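Local coordinates for protein octenoyl-CoA reductase/carboxylase (Streptomyces sp., PDB 4A0S) that probably catalyses the NADPH-dependent reductive carboxylation of 2-octenoyl-CoA, supplying an extender unit for cinnabaramide polyketide biosynthesis, at residues A379-S385 with R435-G441; C117-V121 with T192-A196; D43-R47 with E395-Q401; D63-V69 with E175-A181. All coordinates share one frame; numbering follows the deposited sequence.

Contact 1. Residues A379-S385 with R435-G441; sequences AVVPAMS and RLNPLRG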
loop_
_atom_site.group_PDB
_atom_site.type_symbol
_atom_site.label_atom_id
_atom_site.label_comp_id
_atom_site.label_asym_id
_atom_site.label_seq_id
_atom_site.Cartn_x
_atom_site.Cartn_y
_atom_site.Cartn_z
ATOM N N ALA A 379 -7.872 24.934 -5.018
ATOM C CA ALA A 379 -6.564 24.494 -4.581
ATOM C C ALA A 379 -5.629 24.376 -5.772
ATOM O O ALA A 379 -4.444 24.673 -5.679
ATOM C CB ALA A 379 -6.665 23.165 -3.875
ATOM N N VAL A 380 -6.190 23.930 -6.886
ATOM C CA VAL A 380 -5.461 23.748 -8.119
ATOM C C VAL A 380 -6.223 24.561 -9.170
ATOM O O VAL A 380 -7.460 24.678 -9.114
ATOM C CB VAL A 380 -5.369 22.246 -8.468
ATOM C CG1 VAL A 380 -4.845 22.025 -9.867
ATOM C CG2 VAL A 380 -4.467 21.524 -7.446
ATOM N N VAL A 381 -5.475 25.151 -10.094
ATOM C CA VAL A 381 -6.047 26.093 -11.046
ATOM C C VAL A 381 -5.669 25.660 -12.451
ATOM O O VAL A 381 -4.670 24.948 -12.629
ATOM C CB VAL A 381 -5.582 27.537 -10.784
ATOM C CG1 VAL A 381 -5.981 27.993 -9.360
ATOM C CG2 VAL A 381 -4.062 27.692 -11.052
ATOM N N PRO A 382 -6.482 26.070 -13.447
ATOM C CA PRO A 382 -6.249 25.674 -14.831
ATOM C C PRO A 382 -4.953 26.300 -15.294
ATOM O O PRO A 382 -4.625 27.408 -14.885
ATOM C CB PRO A 382 -7.434 26.286 -15.578
ATOM C CG PRO A 382 -8.485 26.419 -14.558
ATOM C CD PRO A 382 -7.752 26.796 -13.308
ATOM N N ALA A 383 -4.238 25.556 -16.131
ATOM C CA ALA A 383 -2.944 25.928 -16.651
ATOM C C ALA A 383 -3.116 26.517 -18.050
ATOM O O ALA A 383 -2.206 26.458 -18.858
ATOM C CB ALA A 383 -2.053 24.709 -16.704
ATOM N N MET A 384 -4.283 27.092 -18.323
ATOM C CA MET A 384 -4.539 27.637 -19.653
ATOM C C MET A 384 -3.654 28.836 -19.872
ATOM O O MET A 384 -3.521 29.677 -18.999
ATOM C CB MET A 384 -5.998 28.023 -19.800
ATOM C CG MET A 384 -6.369 28.491 -21.189
ATOM S SD MET A 384 -8.092 28.913 -21.172
ATOM C CE MET A 384 -8.044 30.524 -20.376
ATOM N N SER A 385 -3.033 28.905 -21.036
ATOM C CA SER A 385 -2.147 30.017 -21.357
ATOM C C SER A 385 -2.528 30.671 -22.667
ATOM O O SER A 385 -2.066 31.776 -22.980
ATOM C CB SER A 385 -0.712 29.528 -21.453
ATOM O OG SER A 385 -0.541 28.631 -22.532
ATOM N N ARG A 435 -5.501 34.424 -10.157
ATOM C CA ARG A 435 -5.099 33.187 -9.509
ATOM C C ARG A 435 -5.488 32.005 -10.397
ATOM O O ARG A 435 -4.765 31.015 -10.475
ATOM C CB ARG A 435 -5.716 33.046 -8.113
ATOM C CG ARG A 435 -5.845 31.563 -7.638
ATOM C CD ARG A 435 -5.451 31.328 -6.191
ATOM N NE ARG A 435 -5.443 29.897 -5.845
ATOM C CZ ARG A 435 -4.490 29.027 -6.194
ATOM N NH1 ARG A 435 -3.448 29.409 -6.932
ATOM N NH2 ARG A 435 -4.578 27.760 -5.810
ATOM N N LEU A 436 -6.635 32.119 -11.058
ATOM C CA LEU A 436 -7.134 31.057 -11.911
ATOM C C LEU A 436 -6.390 30.963 -13.230
ATOM O O LEU A 436 -6.471 29.951 -13.905
ATOM C CB LEU A 436 -8.626 31.228 -12.171
ATOM C CG LEU A 436 -9.501 31.048 -10.938
ATOM C CD1 LEU A 436 -10.912 31.442 -11.258
ATOM C CD2 LEU A 436 -9.429 29.597 -10.422
ATOM N N ASN A 437 -5.660 32.005 -13.604
ATOM C CA ASN A 437 -4.942 31.980 -14.874
ATOM C C ASN A 437 -3.519 32.428 -14.710
ATOM O O ASN A 437 -3.139 33.440 -15.296
ATOM C CB ASN A 437 -5.632 32.877 -15.899
ATOM C CG ASN A 437 -6.964 32.335 -16.329
ATOM O OD1 ASN A 437 -7.042 31.535 -17.257
ATOM N ND2 ASN A 437 -8.021 32.772 -15.667
ATOM N N PRO A 438 -2.716 31.669 -13.928
ATOM C CA PRO A 438 -1.327 32.025 -13.692
ATOM C C PRO A 438 -0.543 32.127 -14.990
ATOM O O PRO A 438 0.391 32.923 -15.097
ATOM C CB PRO A 438 -0.804 30.857 -12.855
ATOM C CG PRO A 438 -1.760 29.738 -13.104
ATOM C CD PRO A 438 -3.074 30.410 -13.251
ATOM N N LEU A 439 -0.943 31.334 -15.979
ATOM C CA LEU A 439 -0.214 31.275 -17.239
ATOM C C LEU A 439 -0.771 32.168 -18.337
ATOM O O LEU A 439 -0.315 32.087 -19.476
ATOM C CB LEU A 439 -0.123 29.830 -17.728
ATOM C CG LEU A 439 0.603 28.862 -16.788
ATOM C CD1 LEU A 439 0.662 27.498 -17.427
ATOM C CD2 LEU A 439 2.022 29.353 -16.407
ATOM N N ARG A 440 -1.714 33.042 -18.001
ATOM C CA ARG A 440 -2.348 33.868 -19.020
ATOM C C ARG A 440 -1.277 34.616 -19.816
ATOM O O ARG A 440 -0.381 35.235 -19.234
ATOM C CB ARG A 440 -3.305 34.879 -18.394
ATOM C CG ARG A 440 -4.116 35.630 -19.422
ATOM C CD ARG A 440 -4.560 37.006 -18.926
ATOM N NE ARG A 440 -5.141 36.981 -17.579
ATOM C CZ ARG A 440 -6.247 36.324 -17.223
ATOM N NH1 ARG A 440 -6.915 35.586 -18.101
ATOM N NH2 ARG A 440 -6.678 36.396 -15.969
ATOM N N GLY A 441 -1.357 34.515 -21.137
ATOM C CA GLY A 441 -0.485 35.309 -22.014
ATOM C C GLY A 441 0.958 34.838 -22.135
ATOM O O GLY A 441 1.717 35.382 -22.940
HETATM O O HOH W 1 -3.159 29.498 -16.501
HETATM O O HOH W 2 -6.183 29.057 -16.649
HETATM O O HOH W 3 -5.106 32.008 -19.078
HETATM O O HOH W 4 -3.872 34.261 -22.731
#
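A type I beta turn, N437 to R440, follows helix 433-436 in the C-terminal tail and packs with R435 and L436 against V381 to S385, the run that leads into strand 384-389. Behind this run lies helix 232-243 of the Rossmann part, where Q239 holds V381 O and Y236 holds A383 N. V381 divides its methyls: CG1 stands over the centre of the R435 guanidinium, 3.6 Å above its plane, while CG2 meets P438 CD at 3.6 Å. With CG1 anti to the carbonyl carbon (chi1 -59°), the fork straddles R435 O. An alanine here would remove both methyls and would probably leave the guanidinium face and the P438 ring without their common filler. Next along, P382 brings CD to 3.5 Å from L436 O, and L439 CD1 reaches A383 O at 3.4 Å. Water joins the polar edges: one molecule donates to both M384 O and N437 OD1, and another links S385 O to G441 N beside their weak direct bond of 3.4 Å. M384 lies alongside N437, pointing the same way, while N437 ND2 is held by E433 O and E195. S385 turns OG to V406 O, and it is S385 CB that touches the turn, 3.3 Å from L439 O.

Contact 2. Residues C117-V121 with T192-A196; sequences CSGVV and TWEEA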
loop_
_atom_site.group_PDB
_atom_site.type_symbol
_atom_site.label_atom_id
_atom_site.label_comp_id
_atom_site.label_asym_id
_atom_site.label_seq_id
_atom_site.Cartn_x
_atom_site.Cartn_y
_atom_site.Cartn_z
ATOM N N CYS A 117 -12.510 18.046 -22.537
ATOM C CA CYS A 117 -13.376 19.110 -22.945
ATOM C C CYS A 117 -14.206 19.515 -21.777
ATOM O O CYS A 117 -14.249 18.815 -20.761
ATOM C CB CYS A 117 -14.269 18.701 -24.120
ATOM S SG CYS A 117 -15.787 17.912 -23.695
ATOM N N SER A 118 -14.828 20.681 -21.915
ATOM C CA SER A 118 -15.906 21.060 -21.034
ATOM C C SER A 118 -17.078 21.336 -21.942
ATOM O O SER A 118 -16.914 21.639 -23.136
ATOM C CB SER A 118 -15.553 22.301 -20.235
ATOM O OG SER A 118 -15.298 23.376 -21.122
ATOM N N GLY A 119 -18.269 21.211 -21.398
ATOM C CA GLY A 119 -19.410 21.500 -22.201
ATOM C C GLY A 119 -20.716 21.190 -21.540
ATOM O O GLY A 119 -20.839 21.166 -20.326
ATOM N N VAL A 120 -21.703 20.974 -22.382
ATOM C CA VAL A 120 -23.048 20.828 -21.922
ATOM C C VAL A 120 -23.618 19.514 -22.420
ATOM O O VAL A 120 -23.521 19.188 -23.601
ATOM C CB VAL A 120 -23.915 21.989 -22.426
ATOM C CG1 VAL A 120 -25.300 21.844 -21.893
ATOM C CG2 VAL A 120 -23.301 23.324 -22.021
ATOM N N VAL A 121 -24.213 18.765 -21.501
ATOM C CA VAL A 121 -24.891 17.545 -21.857
ATOM C C VAL A 121 -26.067 17.912 -22.738
ATOM O O VAL A 121 -26.830 18.826 -22.417
ATOM C CB VAL A 121 -25.376 16.805 -20.601
ATOM C CG1 VAL A 121 -26.153 15.578 -20.983
ATOM C CG2 VAL A 121 -24.182 16.451 -19.708
ATOM N N THR A 192 -14.316 29.279 -16.627
ATOM C CA THR A 192 -14.840 29.458 -17.955
ATOM C C THR A 192 -14.741 28.110 -18.657
ATOM O O THR A 192 -14.060 27.193 -18.177
ATOM C CB THR A 192 -14.023 30.489 -18.746
ATOM O OG1 THR A 192 -12.710 29.970 -18.967
ATOM C CG2 THR A 192 -13.931 31.811 -18.004
ATOM N N TRP A 193 -15.395 27.986 -19.801
ATOM C CA TRP A 193 -15.360 26.743 -20.557
ATOM C C TRP A 193 -13.945 26.318 -20.878
ATOM O O TRP A 193 -13.545 25.171 -20.610
ATOM C CB TRP A 193 -16.153 26.876 -21.843
ATOM C CG TRP A 193 -17.568 27.116 -21.618
ATOM C CD1 TRP A 193 -18.254 28.260 -21.902
ATOM C CD2 TRP A 193 -18.516 26.212 -21.030
ATOM N NE1 TRP A 193 -19.564 28.121 -21.551
ATOM C CE2 TRP A 193 -19.757 26.875 -21.010
ATOM C CE3 TRP A 193 -18.439 24.898 -20.530
ATOM C CZ2 TRP A 193 -20.922 26.269 -20.519
ATOM C CZ3 TRP A 193 -19.591 24.299 -20.042
ATOM C CH2 TRP A 193 -20.812 24.988 -20.024
ATOM N N GLU A 194 -13.184 27.253 -21.444
ATOM C CA GLU A 194 -11.830 26.969 -21.864
ATOM C C GLU A 194 -10.938 26.636 -20.655
ATOM O O GLU A 194 -10.078 25.754 -20.723
ATOM C CB GLU A 194 -11.263 28.117 -22.711
ATOM C CG GLU A 194 -11.260 29.471 -22.007
ATOM C CD GLU A 194 -12.570 30.240 -22.146
ATOM O OE1 GLU A 194 -13.646 29.638 -22.378
ATOM O OE2 GLU A 194 -12.504 31.480 -22.011
ATOM N N GLU A 195 -11.166 27.308 -19.535
ATOM C CA GLU A 195 -10.408 27.010 -18.314
ATOM C C GLU A 195 -10.688 25.596 -17.804
ATOM O O GLU A 195 -9.772 24.860 -17.415
ATOM C CB GLU A 195 -10.794 27.986 -17.221
ATOM C CG GLU A 195 -10.155 29.350 -17.334
ATOM C CD GLU A 195 -10.892 30.374 -16.498
ATOM O OE1 GLU A 195 -11.790 29.983 -15.739
ATOM O OE2 GLU A 195 -10.562 31.574 -16.596
ATOM N N ALA A 196 -11.968 25.244 -17.791
ATOM C CA ALA A 196 -12.431 23.921 -17.373
ATOM C C ALA A 196 -11.885 22.822 -18.305
ATOM O O ALA A 196 -11.445 21.769 -17.844
ATOM C CB ALA A 196 -13.942 23.892 -17.340
#
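A serine hydroxyl bonds to a carbonyl in the first turn of a helix: S118 OG donates to W193 O over a short 2.6 Å, arriving 37° above the carbonyl plane and not on a lone pair. OG sits between the backbone N and the carbonyl carbon of S118 (chi1 60°), which also places it at the rim of the indole, 3.5 Å from W193 CE3. The indole reaches along the strand: W193 CZ3 comes to 3.4 Å from G119 O, and W193 CH2 meets V120 CG2 at 3.6 Å. The contact thus sets the start of helix 193-197 on strand 117-124, a member of the mixed sheet that includes the GroES-like strands. A leucine in place of W193 would probably give up the far end of this reach, leaving V120 CG2 without its partner and K187 without the ring of its cation-pi contact. The helix start is fixed by a capping box, in which E195 N donates to T192 OG1 at 3.1 Å and T192 N donates to E195 OE1 at 2.8 Å, from above the carboxylate plane. One turn on, A196 CB packs on S118 CB at 3.7 Å.

Contact 3. Residues D43-R47 with E395-Q401; sequences DKDVR and EACRVVQ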
loop_
_atom_site.group_PDB
_atom_site.type_symbol
_atom_site.label_atom_id
_atom_site.label_comp_id
_atom_site.label_asym_id
_atom_site.label_seq_id
_atom_site.Cartn_x
_atom_site.Cartn_y
_atom_site.Cartn_z
ATOM N N ASP A 43 9.651 16.950 -40.046
ATOM C CA ASP A 43 8.700 17.717 -39.260
ATOM C C ASP A 43 7.301 17.433 -39.787
ATOM O O ASP A 43 6.893 17.987 -40.800
ATOM C CB ASP A 43 9.032 19.211 -39.331
ATOM C CG ASP A 43 7.928 20.098 -38.765
ATOM O OD1 ASP A 43 7.090 19.618 -37.967
ATOM O OD2 ASP A 43 7.908 21.288 -39.126
ATOM N N LYS A 44 6.583 16.564 -39.083
ATOM C CA LYS A 44 5.251 16.114 -39.495
ATOM C C LYS A 44 4.190 17.109 -39.061
ATOM O O LYS A 44 3.458 16.897 -38.084
ATOM C CB LYS A 44 4.973 14.724 -38.937
ATOM C CG LYS A 44 6.076 13.738 -39.278
ATOM C CD LYS A 44 5.830 12.371 -38.703
ATOM C CE LYS A 44 6.931 11.414 -39.148
ATOM N NZ LYS A 44 6.532 10.014 -38.842
ATOM N N ASP A 45 4.139 18.208 -39.802
ATOM C CA ASP A 45 3.292 19.345 -39.499
ATOM C C ASP A 45 1.844 18.915 -39.327
ATOM O O ASP A 45 1.157 18.607 -40.320
ATOM C CB ASP A 45 3.416 20.375 -40.634
ATOM C CG ASP A 45 2.719 21.691 -40.324
ATOM O OD1 ASP A 45 1.930 21.743 -39.365
ATOM O OD2 ASP A 45 2.952 22.681 -41.065
ATOM N N VAL A 46 1.378 18.908 -38.075
ATOM C CA VAL A 46 0.005 18.464 -37.780
ATOM C C VAL A 46 -1.009 19.215 -38.615
ATOM O O VAL A 46 -2.116 18.735 -38.826
ATOM C CB VAL A 46 -0.398 18.662 -36.314
ATOM C CG1 VAL A 46 0.500 17.864 -35.418
ATOM C CG2 VAL A 46 -0.457 20.172 -35.953
ATOM N N ARG A 47 -0.641 20.405 -39.086
ATOM C CA ARG A 47 -1.604 21.213 -39.820
ATOM C C ARG A 47 -1.819 20.637 -41.206
ATOM O O ARG A 47 -2.771 20.998 -41.885
ATOM C CB ARG A 47 -1.140 22.657 -39.917
ATOM C CG ARG A 47 -1.009 23.329 -38.568
ATOM C CD ARG A 47 -0.290 24.657 -38.701
ATOM N NE ARG A 47 1.057 24.452 -39.217
ATOM C CZ ARG A 47 1.934 25.429 -39.435
ATOM N NH1 ARG A 47 1.622 26.688 -39.160
ATOM N NH2 ARG A 47 3.135 25.140 -39.899
ATOM N N GLU A 395 -3.584 25.116 -35.759
ATOM C CA GLU A 395 -2.508 25.991 -35.323
ATOM C C GLU A 395 -2.237 25.747 -33.862
ATOM O O GLU A 395 -1.089 25.606 -33.457
ATOM C CB GLU A 395 -2.904 27.454 -35.527
ATOM C CG GLU A 395 -1.839 28.461 -35.121
ATOM C CD GLU A 395 -0.520 28.244 -35.833
ATOM O OE1 GLU A 395 -0.511 27.746 -36.986
ATOM O OE2 GLU A 395 0.517 28.560 -35.224
ATOM N N ALA A 396 -3.304 25.680 -33.072
ATOM C CA ALA A 396 -3.179 25.383 -31.646
ATOM C C ALA A 396 -2.361 24.119 -31.465
ATOM O O ALA A 396 -1.427 24.081 -30.679
ATOM C CB ALA A 396 -4.542 25.249 -31.006
ATOM N N CYS A 397 -2.701 23.096 -32.238
ATOM C CA CYS A 397 -1.984 21.831 -32.234
ATOM C C CYS A 397 -0.519 21.991 -32.635
ATOM O O CYS A 397 0.384 21.483 -31.962
ATOM C CB CYS A 397 -2.678 20.856 -33.165
ATOM S SG CYS A 397 -2.289 19.174 -32.794
ATOM N N ARG A 398 -0.294 22.721 -33.727
ATOM C CA ARG A 398 1.049 23.041 -34.177
ATOM C C ARG A 398 1.819 23.751 -33.073
ATOM O O ARG A 398 2.994 23.476 -32.852
ATOM C CB ARG A 398 0.965 23.930 -35.421
ATOM C CG ARG A 398 2.297 24.333 -36.024
ATOM C CD ARG A 398 3.037 23.123 -36.544
ATOM N NE ARG A 398 4.213 23.500 -37.313
ATOM C CZ ARG A 398 5.179 22.658 -37.669
ATOM N NH1 ARG A 398 5.123 21.381 -37.310
ATOM N NH2 ARG A 398 6.211 23.104 -38.374
ATOM N N VAL A 399 1.165 24.675 -32.388
ATOM C CA VAL A 399 1.819 25.389 -31.293
ATOM C C VAL A 399 2.392 24.395 -30.294
ATOM O O VAL A 399 3.567 24.465 -29.957
ATOM C CB VAL A 399 0.852 26.387 -30.600
ATOM C CG1 VAL A 399 1.335 26.717 -29.185
ATOM C CG2 VAL A 399 0.698 27.660 -31.445
ATOM N N VAL A 400 1.551 23.466 -29.839
ATOM C CA VAL A 400 1.978 22.427 -28.910
ATOM C C VAL A 400 3.027 21.519 -29.531
ATOM O O VAL A 400 4.021 21.201 -28.899
ATOM C CB VAL A 400 0.785 21.596 -28.388
ATOM C CG1 VAL A 400 1.285 20.378 -27.561
ATOM C CG2 VAL A 400 -0.117 22.485 -27.559
ATOM N N GLN A 401 2.808 21.128 -30.782
ATOM C CA GLN A 401 3.816 20.359 -31.504
ATOM C C GLN A 401 5.186 21.027 -31.492
ATOM O O GLN A 401 6.200 20.368 -31.294
ATOM C CB GLN A 401 3.390 20.093 -32.940
ATOM C CG GLN A 401 4.388 19.192 -33.659
ATOM C CD GLN A 401 3.965 18.881 -35.057
ATOM O OE1 GLN A 401 3.332 19.686 -35.707
ATOM N NE2 GLN A 401 4.326 17.703 -35.534
#
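R398 grips D43 end-on: NH1 bonds to D43 OD1 at 2.7 Å and NH2 to D43 OD2 at 2.6 Å, each on a syn lone pair, with the two planes only 7° apart. D45 lies over a face of the same guanidinium, its CG 3.7 Å above the centre, an attraction of charges with no N-H aimed at it. R47 holds D45 side-on through NE and NH2, while D45 OD1 also caps R47 N. The far nitrogen of R47, NH1, reaches E395 OE1 at 3.2 Å. Q401 adds neutral bonds: NE2 donates to K44 O at 2.8 Å, and OE1 accepts V46 N and R398 NH1 from opposite faces of its plane. A bend at chi2 (64°) in R398 brings its head over to D43 and D45. Away from the charges V46 CG2 packs on C397 CB at 3.6 Å, and within the network R398 CG lies against a face of the R47 guanidinium. The contact joins the start of helix 46-49 to helix 393-401, whose V400 touches the bound NADP. R47 NH2 and R398 NE, two donors 3.2 Å apart, are probably tolerated because the three carboxylates of the network outnumber the two arginines.

Contact 4. Residues D63-V69 with E175-A181; sequences DEVLVAV and EYGVVRA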
loop_
_atom_site.group_PDB
_atom_site.type_symbol
_atom_site.label_atom_id
_atom_site.label_comp_id
_atom_site.label_asym_id
_atom_site.label_seq_id
_atom_site.Cartn_x
_atom_site.Cartn_y
_atom_site.Cartn_z
ATOM N N ASP A 63 -24.851 3.897 -22.653
ATOM C CA ASP A 63 -24.067 4.330 -21.506
ATOM C C ASP A 63 -23.332 5.622 -21.880
ATOM O O ASP A 63 -22.454 6.081 -21.158
ATOM C CB ASP A 63 -23.056 3.260 -21.139
ATOM C CG ASP A 63 -22.039 3.028 -22.243
ATOM O OD1 ASP A 63 -22.382 3.218 -23.441
ATOM O OD2 ASP A 63 -20.882 2.671 -21.923
ATOM N N GLU A 64 -23.712 6.207 -23.006
ATOM C CA GLU A 64 -22.996 7.373 -23.500
ATOM C C GLU A 64 -23.780 8.650 -23.368
ATOM O O GLU A 64 -24.996 8.638 -23.230
ATOM C CB GLU A 64 -22.617 7.182 -24.952
ATOM C CG GLU A 64 -21.380 6.345 -25.143
ATOM C CD GLU A 64 -21.191 5.946 -26.591
ATOM O OE1 GLU A 64 -21.992 6.373 -27.448
ATOM O OE2 GLU A 64 -20.245 5.187 -26.884
ATOM N N VAL A 65 -23.060 9.760 -23.461
ATOM C CA VAL A 65 -23.652 11.066 -23.346
ATOM C C VAL A 65 -23.127 11.892 -24.492
ATOM O O VAL A 65 -21.953 11.808 -24.834
ATOM C CB VAL A 65 -23.273 11.714 -22.002
ATOM C CG1 VAL A 65 -23.786 13.100 -21.932
ATOM C CG2 VAL A 65 -23.846 10.885 -20.835
ATOM N N LEU A 66 -24.028 12.642 -25.120
ATOM C CA LEU A 66 -23.616 13.528 -26.177
ATOM C C LEU A 66 -23.434 14.851 -25.502
ATOM O O LEU A 66 -24.351 15.352 -24.870
ATOM C CB LEU A 66 -24.678 13.616 -27.253
ATOM C CG LEU A 66 -24.322 14.512 -28.433
ATOM C CD1 LEU A 66 -23.104 13.980 -29.223
ATOM C CD2 LEU A 66 -25.570 14.555 -29.288
ATOM N N VAL A 67 -22.244 15.405 -25.638
ATOM C CA VAL A 67 -21.907 16.668 -25.018
ATOM C C VAL A 67 -21.783 17.689 -26.134
ATOM O O VAL A 67 -21.126 17.403 -27.126
ATOM C CB VAL A 67 -20.544 16.558 -24.288
ATOM C CG1 VAL A 67 -20.074 17.911 -23.757
ATOM C CG2 VAL A 67 -20.636 15.539 -23.173
ATOM N N ALA A 68 -22.447 18.841 -25.982
ATOM C CA ALA A 68 -22.173 20.004 -26.827
ATOM C C ALA A 68 -20.897 20.559 -26.240
ATOM O O ALA A 68 -20.903 21.090 -25.139
ATOM C CB ALA A 68 -23.296 21.046 -26.737
ATOM N N VAL A 69 -19.799 20.400 -26.963
ATOM C CA VAL A 69 -18.495 20.747 -26.440
ATOM C C VAL A 69 -18.265 22.253 -26.527
ATOM O O VAL A 69 -18.253 22.833 -27.614
ATOM C CB VAL A 69 -17.382 20.017 -27.191
ATOM C CG1 VAL A 69 -16.024 20.402 -26.624
ATOM C CG2 VAL A 69 -17.588 18.512 -27.116
ATOM N N GLU A 175 -17.708 20.297 -32.099
ATOM C CA GLU A 175 -18.818 20.971 -31.465
ATOM C C GLU A 175 -19.575 20.001 -30.572
ATOM O O GLU A 175 -20.241 20.418 -29.642
ATOM C CB GLU A 175 -19.728 21.581 -32.516
ATOM C CG GLU A 175 -19.045 22.715 -33.290
ATOM C CD GLU A 175 -20.038 23.701 -33.881
ATOM O OE1 GLU A 175 -21.093 23.271 -34.369
ATOM O OE2 GLU A 175 -19.770 24.918 -33.845
ATOM N N TYR A 176 -19.448 18.712 -30.850
ATOM C CA TYR A 176 -20.037 17.700 -29.989
ATOM C C TYR A 176 -19.030 16.639 -29.747
ATOM O O TYR A 176 -18.155 16.401 -30.577
ATOM C CB TYR A 176 -21.274 17.059 -30.629
ATOM C CG TYR A 176 -22.391 18.033 -30.814
ATOM C CD1 TYR A 176 -22.485 18.772 -31.987
ATOM C CD2 TYR A 176 -23.358 18.225 -29.826
ATOM C CE1 TYR A 176 -23.493 19.674 -32.184
ATOM C CE2 TYR A 176 -24.379 19.154 -30.007
ATOM C CZ TYR A 176 -24.428 19.871 -31.207
ATOM O OH TYR A 176 -25.401 20.808 -31.461
ATOM N N GLY A 177 -19.187 15.966 -28.615
ATOM C CA GLY A 177 -18.322 14.859 -28.242
ATOM C C GLY A 177 -19.257 13.765 -27.778
ATOM O O GLY A 177 -20.332 14.043 -27.230
ATOM N N VAL A 178 -18.864 12.524 -28.033
ATOM C CA VAL A 178 -19.594 11.372 -27.521
ATOM C C VAL A 178 -18.703 10.731 -26.466
ATOM O O VAL A 178 -17.532 10.410 -26.711
ATOM C CB VAL A 178 -19.958 10.364 -28.625
ATOM C CG1 VAL A 178 -20.532 9.073 -28.019
ATOM C CG2 VAL A 178 -20.956 10.988 -29.598
ATOM N N VAL A 179 -19.256 10.588 -25.272
ATOM C CA VAL A 179 -18.460 10.108 -24.165
ATOM C C VAL A 179 -19.231 9.068 -23.405
ATOM O O VAL A 179 -20.450 9.083 -23.397
ATOM C CB VAL A 179 -18.074 11.260 -23.209
ATOM C CG1 VAL A 179 -17.496 12.427 -23.992
ATOM C CG2 VAL A 179 -19.281 11.755 -22.384
ATOM N N ARG A 180 -18.516 8.167 -22.749
ATOM C CA ARG A 180 -19.164 7.301 -21.788
ATOM C C ARG A 180 -19.483 8.133 -20.551
ATOM O O ARG A 180 -18.748 9.045 -20.203
ATOM C CB ARG A 180 -18.282 6.110 -21.437
ATOM C CG ARG A 180 -17.997 5.238 -22.638
ATOM C CD ARG A 180 -17.603 3.830 -22.221
ATOM N NE ARG A 180 -17.880 2.908 -23.327
ATOM C CZ ARG A 180 -17.256 1.749 -23.515
ATOM N NH1 ARG A 180 -16.320 1.356 -22.667
ATOM N NH2 ARG A 180 -17.567 0.969 -24.537
ATOM N N ALA A 181 -20.593 7.808 -19.905
ATOM C CA ALA A 181 -21.035 8.557 -18.750
ATOM C C ALA A 181 -19.943 8.587 -17.671
ATOM O O ALA A 181 -19.866 9.525 -16.885
ATOM C CB ALA A 181 -22.310 7.972 -18.219
HETATM O O HOH W 5 -19.954 3.267 -25.225
#
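V69 CG2 settles over the bare backbone of G177, 3.4 Å from G177 N, where a beta carbon on the glycine would be tight. Strands 64-69 and 176-180 run antiparallel at 153°, joined by backbone bonds from A181 N to D63 O at one end through to V69 N and E175 O at the other. On one side of the sheet L66 is the bump: with CG anti to its backbone N (chi1 -179°), its CD1 wedges between Y176 CB at 3.8 Å and V178 CG2 at 3.7 Å. Beside it the small A68 makes a shallow seat for the Y176 ring, A68 CB lying 3.9 Å from Y176 CE2. On the other side V179 CG2 nestles between two valines, 4.0 Å from V65 CB and 4.1 Å from V67 CG2, and L184 packs on all three residues. At the D63 end, D63 OD2 lies 3.3 Å from R180 NE but well out of the guanidinium plane, an attraction of charges alone. A water at the edge of that plane accepts from R180 NE and donates to D63 OD1 and E64 OE2; E64 is further paired with R105. R129 of a neighbouring subunit packs on R180. Strand 117-124 flanks 64-73 too, and this valine-rich antiparallel pairing belongs to the GroES-like domain of the zinc-type alcohol dehydrogenase family.

How the contacts relate
From the N terminus, contact 3 opens first, at 43-47, and closes only at 395-401, bringing the start of helix 46-49 to helix 393-401. Within that long loop lie contacts 4 and 2, which cross: 63-69 and 117-121 open in turn, then 175-181 and 192-196 close them. They share one sheet, strands 64-73 and 117-124 being neighbours through a probable hydrogen bond from A68 N to V120 O. Contact 1 opens at 379-385, before contact 3 closes, and so crosses it, ending in the C-terminal tail. It follows contact 2 in series yet touches it: M384 packs on E194 and P382 on E195, tying the run before strand 384-389 to helix 193-197.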